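Methyltransferase (Bacteroides thetaiotaomicron, PDB 3FQ6) probably forms part of an S-adenosylmethionine-dependent methyltransferase of the tetrapyrrole methylase family, moving a methyl group to a substrate not identified here. Local coordinates at residues C21-L26 against K37-E42; E84-S89 against E95-T100. All coordinates share one frame; numbering follows the deposited sequence.

Overall arrangement
Contacts 1 and 2 each pack a helix against an outermost strand of the five-stranded mixed sheet, on opposite sides of the chain's centre. Their centres lie 21 Å apart and they do not touch. Both are partly buried, and neither is pure core. Helix 55-66 reaches both: F62 and F66 border contact 1, while L55 and L59 border contact 2. The chemistry differs. Contact 1 joins strand 20-24 to the C-terminal part of helix 32-39 and beyond through two leucines, a cysteine and the carboxylate ends of two glutamates. Contact 2 joins strand 83-87 to helix 90-99 with a valine set against two rings. In both, a glutamate on the strand pairs with an arginine outside the segments.

Contact 1. Residues C21-L26 against K37-E42; sequences CFEGFL and KALAEE
The beta-alpha-beta unit of strand 20-24, helix 32-39 and strand 45-50 is closed here by L39 of that helix, against E23 and L26. L39 spreads its two methyl branches toward E23 of the strand and L26 of the loop that follows it. CD2 lies 3.5 Å from E23 OE2. CD1 lies 4.1 Å from L26 CD2, and the two leucines lie alongside one another, pointing opposite ways. E23 CG is anti to the backbone N (chi1 -178°), and a bend at chi2 then turns the carboxylate across L39. OE2 makes no bond to the leucine; its salt bridge is to R35 NH2, one helical turn before L39. In the crossover, the parallel strand 45-50 lies beside strand 20-24, and its F48 touches E23, L26 and L39. F62 and F66 of helix 55-66 pack on L26 and L39 respectively, so the leucine pair lies within a larger apolar group. At the other end of the contact, C21 SG approaches the carboxylate of E42, 3.8 Å from OE1. This is a packing contact, without a hydrogen bond. The E42 chain also bends at chi2, and its OE2 forms a salt bridge with R44 NE, just before strand 45-50.

Contact 2. Residues E84-S89 against E95-T100; sequences ETVRGS and EHFTAT
E84 OE2 forms a salt bridge with R76 NH2 on the adjacent strand 71-77 and reaches the edge of the F97 ring across the contact. There it lies near the ring plane, 4.2 Å from F97 CE1. H96 NE2 is 4.7 Å from the same E84 OE2, too far for a bond. V86 carries most of the apolar packing. Its CG1 is anti to the backbone N (chi1 -178°) and sits over the H96 ring as a CH-pi contact, 4.0 Å from the centroid and 13° off the ring normal. The other methyl, CG2, lies above the same face near NE2 and also meets F97 CZ obliquely, at 3.8 Å. The two rings are neighbours in sequence, and H96 CD2 lies over the centre of one F97 face. An alanine at H96 would take away the ring under V86 CG1 and is likely to leave one side of the valine and a face of F97 without this cover. F97 is buried further by V74 of strand 71-77 and by L55 and L59 of helix 55-66. The chain changes direction at G88, and S89 is the N-cap of the next helix. Its OG caps a helix backbone N, while E92 OE1 accepts a bond from S89 N, as in a capping box. Segment 95-99 then runs back at 134° to the strand, in the first half of a beta-alpha-beta crossover from strand 83-87 through helix 90-99 to strand 105-110, parallel to it across strand 71-77.

Contact 1. Residues C21-L26 against K37-E42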
loop_
_atom_site.group_PDB
_atom_site.type_symbol
_atom_site.label_atom_id
_atom_site.label_comp_id
_atom_site.label_asym_id
_atom_site.label_seq_id
_atom_site.Cartn_x
_atom_site.Cartn_y
_atom_site.Cartn_z
ATOM N N CYS A 21 3.839 -11.057 2.543
ATOM C CA CYS A 21 5.128 -10.457 2.832
ATOM C C CYS A 21 4.904 -9.127 3.493
ATOM O O CYS A 21 4.124 -8.324 3.008
ATOM C CB CYS A 21 5.901 -10.218 1.540
ATOM S SG CYS A 21 6.288 -11.758 0.747
ATOM N N PHE A 22 5.600 -8.900 4.591
ATOM C CA PHE A 22 5.645 -7.593 5.213
ATOM C C PHE A 22 6.945 -6.835 4.823
ATOM O O PHE A 22 8.109 -7.235 5.172
ATOM C CB PHE A 22 5.493 -7.727 6.732
ATOM C CG PHE A 22 5.583 -6.427 7.471
ATOM C CD1 PHE A 22 4.455 -5.676 7.697
ATOM C CD2 PHE A 22 6.812 -5.955 7.939
ATOM C CE1 PHE A 22 4.538 -4.458 8.361
ATOM C CE2 PHE A 22 6.918 -4.744 8.617
ATOM C CZ PHE A 22 5.784 -3.991 8.836
ATOM N N GLU A 23 6.721 -5.722 4.127
ATOM C CA GLU A 23 7.795 -4.866 3.621
ATOM C C GLU A 23 8.195 -3.686 4.533
ATOM O O GLU A 23 9.358 -3.301 4.532
ATOM C CB GLU A 23 7.466 -4.365 2.194
ATOM C CG GLU A 23 8.581 -3.496 1.564
ATOM C CD GLU A 23 9.849 -4.296 1.240
ATOM O OE1 GLU A 23 10.991 -3.758 1.351
ATOM O OE2 GLU A 23 9.681 -5.482 0.867
ATOM N N GLY A 24 7.251 -3.120 5.291
ATOM C CA GLY A 24 7.456 -1.866 6.047
ATOM C C GLY A 24 7.547 -0.634 5.143
ATOM O O GLY A 24 6.875 -0.535 4.120
ATOM N N PHE A 25 8.362 0.328 5.555
ATOM C CA PHE A 25 8.738 1.443 4.690
ATOM C C PHE A 25 9.747 1.014 3.624
ATOM O O PHE A 25 10.790 0.425 3.920
ATOM C CB PHE A 25 9.346 2.603 5.502
ATOM C CG PHE A 25 8.366 3.299 6.423
ATOM C CD1 PHE A 25 7.521 4.304 5.940
ATOM C CD2 PHE A 25 8.307 2.957 7.778
ATOM C CE1 PHE A 25 6.632 4.958 6.786
ATOM C CE2 PHE A 25 7.434 3.614 8.642
ATOM C CZ PHE A 25 6.591 4.619 8.137
ATOM N N LEU A 26 9.432 1.312 2.376
ATOM C CA LEU A 26 10.439 1.250 1.354
ATOM C C LEU A 26 11.521 2.310 1.643
ATOM O O LEU A 26 11.246 3.381 2.190
ATOM C CB LEU A 26 9.798 1.432 -0.008
ATOM C CG LEU A 26 9.058 0.155 -0.428
ATOM C CD1 LEU A 26 7.849 0.468 -1.298
ATOM C CD2 LEU A 26 10.027 -0.823 -1.144
ATOM N N LYS A 37 11.841 -3.934 -7.905
ATOM C CA LYS A 37 12.001 -4.937 -8.953
ATOM C C LYS A 37 11.697 -6.344 -8.439
ATOM O O LYS A 37 10.971 -7.106 -9.083
ATOM C CB LYS A 37 13.380 -4.863 -9.620
ATOM C CG LYS A 37 13.557 -3.633 -10.507
ATOM C CD LYS A 37 14.502 -3.889 -11.687
ATOM C CE LYS A 37 14.565 -2.651 -12.582
ATOM N NZ LYS A 37 15.296 -2.783 -13.904
ATOM N N ALA A 38 12.230 -6.665 -7.260
ATOM C CA ALA A 38 11.971 -7.937 -6.586
ATOM C C ALA A 38 10.486 -8.100 -6.247
ATOM O O ALA A 38 9.924 -9.208 -6.393
ATOM C CB ALA A 38 12.824 -8.045 -5.327
ATOM N N LEU A 39 9.856 -7.003 -5.807
ATOM C CA LEU A 39 8.449 -7.045 -5.397
ATOM C C LEU A 39 7.489 -7.143 -6.578
ATOM O O LEU A 39 6.365 -7.597 -6.409
ATOM C CB LEU A 39 8.066 -5.857 -4.505
ATOM C CG LEU A 39 8.726 -5.700 -3.141
ATOM C CD1 LEU A 39 8.465 -4.299 -2.666
ATOM C CD2 LEU A 39 8.253 -6.701 -2.103
ATOM N N ALA A 40 7.938 -6.749 -7.765
ATOM C CA ALA A 40 7.162 -6.872 -9.020
ATOM C C ALA A 40 6.846 -8.307 -9.389
ATOM O O ALA A 40 5.874 -8.570 -10.111
ATOM C CB ALA A 40 7.913 -6.230 -10.179
ATOM N N GLU A 41 7.681 -9.232 -8.927
ATOM C CA GLU A 41 7.478 -10.648 -9.237
ATOM C C GLU A 41 6.658 -11.399 -8.176
ATOM O O GLU A 41 6.211 -12.534 -8.408
ATOM C CB GLU A 41 8.826 -11.350 -9.476
ATOM C CG GLU A 41 9.527 -10.911 -10.786
ATOM C CD GLU A 41 8.641 -11.106 -12.038
ATOM O OE1 GLU A 41 7.719 -10.282 -12.286
ATOM O OE2 GLU A 41 8.872 -12.087 -12.773
ATOM N N GLU A 42 6.451 -10.746 -7.031
ATOM C CA GLU A 42 5.895 -11.381 -5.845
ATOM C C GLU A 42 4.437 -11.807 -6.037
ATOM O O GLU A 42 3.592 -11.002 -6.449
ATOM C CB GLU A 42 6.019 -10.415 -4.668
ATOM C CG GLU A 42 5.571 -10.969 -3.376
ATOM C CD GLU A 42 6.195 -12.272 -3.139
ATOM O OE1 GLU A 42 7.405 -12.271 -2.855
ATOM O OE2 GLU A 42 5.500 -13.302 -3.274
#

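Contact 2. Residues E84-S89 against E95-T100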
loop_
_atom_site.group_PDB
_atom_site.type_symbol
_atom_site.label_atom_id
_atom_site.label_comp_id
_atom_site.label_asym_id
_atom_site.label_seq_id
_atom_site.Cartn_x
_atom_site.Cartn_y
_atom_site.Cartn_z
ATOM N N GLU A 84 -9.916 5.370 8.395
ATOM C CA GLU A 84 -10.584 5.069 7.133
ATOM C C GLU A 84 -9.845 4.019 6.299
ATOM O O GLU A 84 -8.628 3.843 6.425
ATOM C CB GLU A 84 -10.773 6.344 6.304
ATOM C CG GLU A 84 -9.459 6.905 5.762
ATOM C CD GLU A 84 -9.663 8.021 4.758
ATOM O OE1 GLU A 84 -10.763 8.625 4.776
ATOM O OE2 GLU A 84 -8.723 8.312 3.971
ATOM N N THR A 85 -10.606 3.339 5.435
ATOM C CA THR A 85 -10.096 2.340 4.506
ATOM C C THR A 85 -10.489 2.788 3.110
ATOM O O THR A 85 -11.619 3.222 2.877
ATOM C CB THR A 85 -10.718 0.978 4.789
ATOM O OG1 THR A 85 -10.808 0.795 6.203
ATOM C CG2 THR A 85 -9.911 -0.121 4.197
ATOM N N VAL A 86 -9.530 2.722 2.194
ATOM C CA VAL A 86 -9.799 3.014 0.785
ATOM C C VAL A 86 -9.356 1.817 -0.035
ATOM O O VAL A 86 -8.265 1.299 0.155
ATOM C CB VAL A 86 -9.127 4.325 0.336
ATOM C CG1 VAL A 86 -9.455 4.648 -1.138
ATOM C CG2 VAL A 86 -9.548 5.502 1.297
ATOM N N ARG A 87 -10.265 1.343 -0.878
ATOM C CA ARG A 87 -10.108 0.116 -1.649
ATOM C C ARG A 87 -10.223 0.366 -3.142
ATOM O O ARG A 87 -10.933 1.284 -3.568
ATOM C CB ARG A 87 -11.175 -0.903 -1.250
ATOM C CG ARG A 87 -10.641 -1.894 -0.263
ATOM C CD ARG A 87 -11.472 -3.170 -0.126
ATOM N NE ARG A 87 -11.675 -3.401 1.300
ATOM C CZ ARG A 87 -12.642 -2.810 2.000
ATOM N NH1 ARG A 87 -12.759 -3.050 3.309
ATOM N NH2 ARG A 87 -13.510 -1.986 1.386
ATOM N N GLY A 88 -9.525 -0.438 -3.933
ATOM C CA GLY A 88 -9.744 -0.480 -5.366
ATOM C C GLY A 88 -8.424 -0.774 -6.024
ATOM O O GLY A 88 -7.455 -1.181 -5.357
ATOM N N SER A 89 -8.388 -0.568 -7.334
ATOM C CA SER A 89 -7.157 -0.655 -8.093
ATOM C C SER A 89 -6.294 0.535 -7.729
ATOM O O SER A 89 -6.790 1.539 -7.221
ATOM C CB SER A 89 -7.456 -0.632 -9.586
ATOM O OG SER A 89 -8.099 0.568 -9.890
ATOM N N GLU A 95 -6.293 8.282 -8.151
ATOM C CA GLU A 95 -7.340 9.305 -8.295
ATOM C C GLU A 95 -7.823 9.752 -6.942
ATOM O O GLU A 95 -8.050 10.928 -6.715
ATOM C CB GLU A 95 -8.537 8.828 -9.111
ATOM C CG GLU A 95 -8.442 9.171 -10.585
ATOM C CD GLU A 95 -8.323 10.675 -10.850
ATOM O OE1 GLU A 95 -9.103 11.463 -10.247
ATOM O OE2 GLU A 95 -7.446 11.067 -11.666
ATOM N N HIS A 96 -7.963 8.813 -6.022
ATOM C CA HIS A 96 -8.520 9.168 -4.729
ATOM C C HIS A 96 -7.608 10.121 -3.977
ATOM O O HIS A 96 -8.074 11.083 -3.403
ATOM C CB HIS A 96 -8.773 7.933 -3.869
ATOM C CG HIS A 96 -9.375 8.264 -2.549
ATOM N ND1 HIS A 96 -10.734 8.222 -2.322
ATOM C CD2 HIS A 96 -8.812 8.707 -1.402
ATOM C CE1 HIS A 96 -10.979 8.619 -1.090
ATOM N NE2 HIS A 96 -9.828 8.918 -0.512
ATOM N N PHE A 97 -6.309 9.846 -3.975
ATOM C CA PHE A 97 -5.414 10.626 -3.143
ATOM C C PHE A 97 -4.759 11.774 -3.861
ATOM O O PHE A 97 -3.933 12.454 -3.284
ATOM C CB PHE A 97 -4.404 9.741 -2.412
ATOM C CG PHE A 97 -5.034 8.902 -1.352
ATOM C CD1 PHE A 97 -5.330 9.446 -0.102
ATOM C CD2 PHE A 97 -5.384 7.569 -1.612
ATOM C CE1 PHE A 97 -5.942 8.681 0.895
ATOM C CE2 PHE A 97 -5.988 6.781 -0.623
ATOM C CZ PHE A 97 -6.277 7.350 0.638
ATOM N N THR A 98 -5.133 11.995 -5.111
ATOM C CA THR A 98 -4.762 13.226 -5.791
ATOM C C THR A 98 -5.730 14.310 -5.319
ATOM O O THR A 98 -5.328 15.457 -5.063
ATOM C CB THR A 98 -4.779 13.055 -7.319
ATOM O OG1 THR A 98 -3.760 12.125 -7.684
ATOM C CG2 THR A 98 -4.551 14.395 -8.055
ATOM N N ALA A 99 -7.003 13.922 -5.194
ATOM C CA ALA A 99 -8.047 14.769 -4.608
ATOM C C ALA A 99 -7.662 15.342 -3.202
ATOM O O ALA A 99 -7.256 16.515 -3.102
ATOM C CB ALA A 99 -9.403 14.000 -4.567
ATOM N N THR A 100 -7.748 14.502 -2.154
ATOM C CA THR A 100 -7.533 14.912 -0.748
ATOM C C THR A 100 -6.097 14.689 -0.233
ATOM O O THR A 100 -5.478 13.663 -0.557
ATOM C CB THR A 100 -8.497 14.136 0.203
ATOM O OG1 THR A 100 -8.360 12.728 -0.025
ATOM C CG2 THR A 100 -9.969 14.559 0.001
#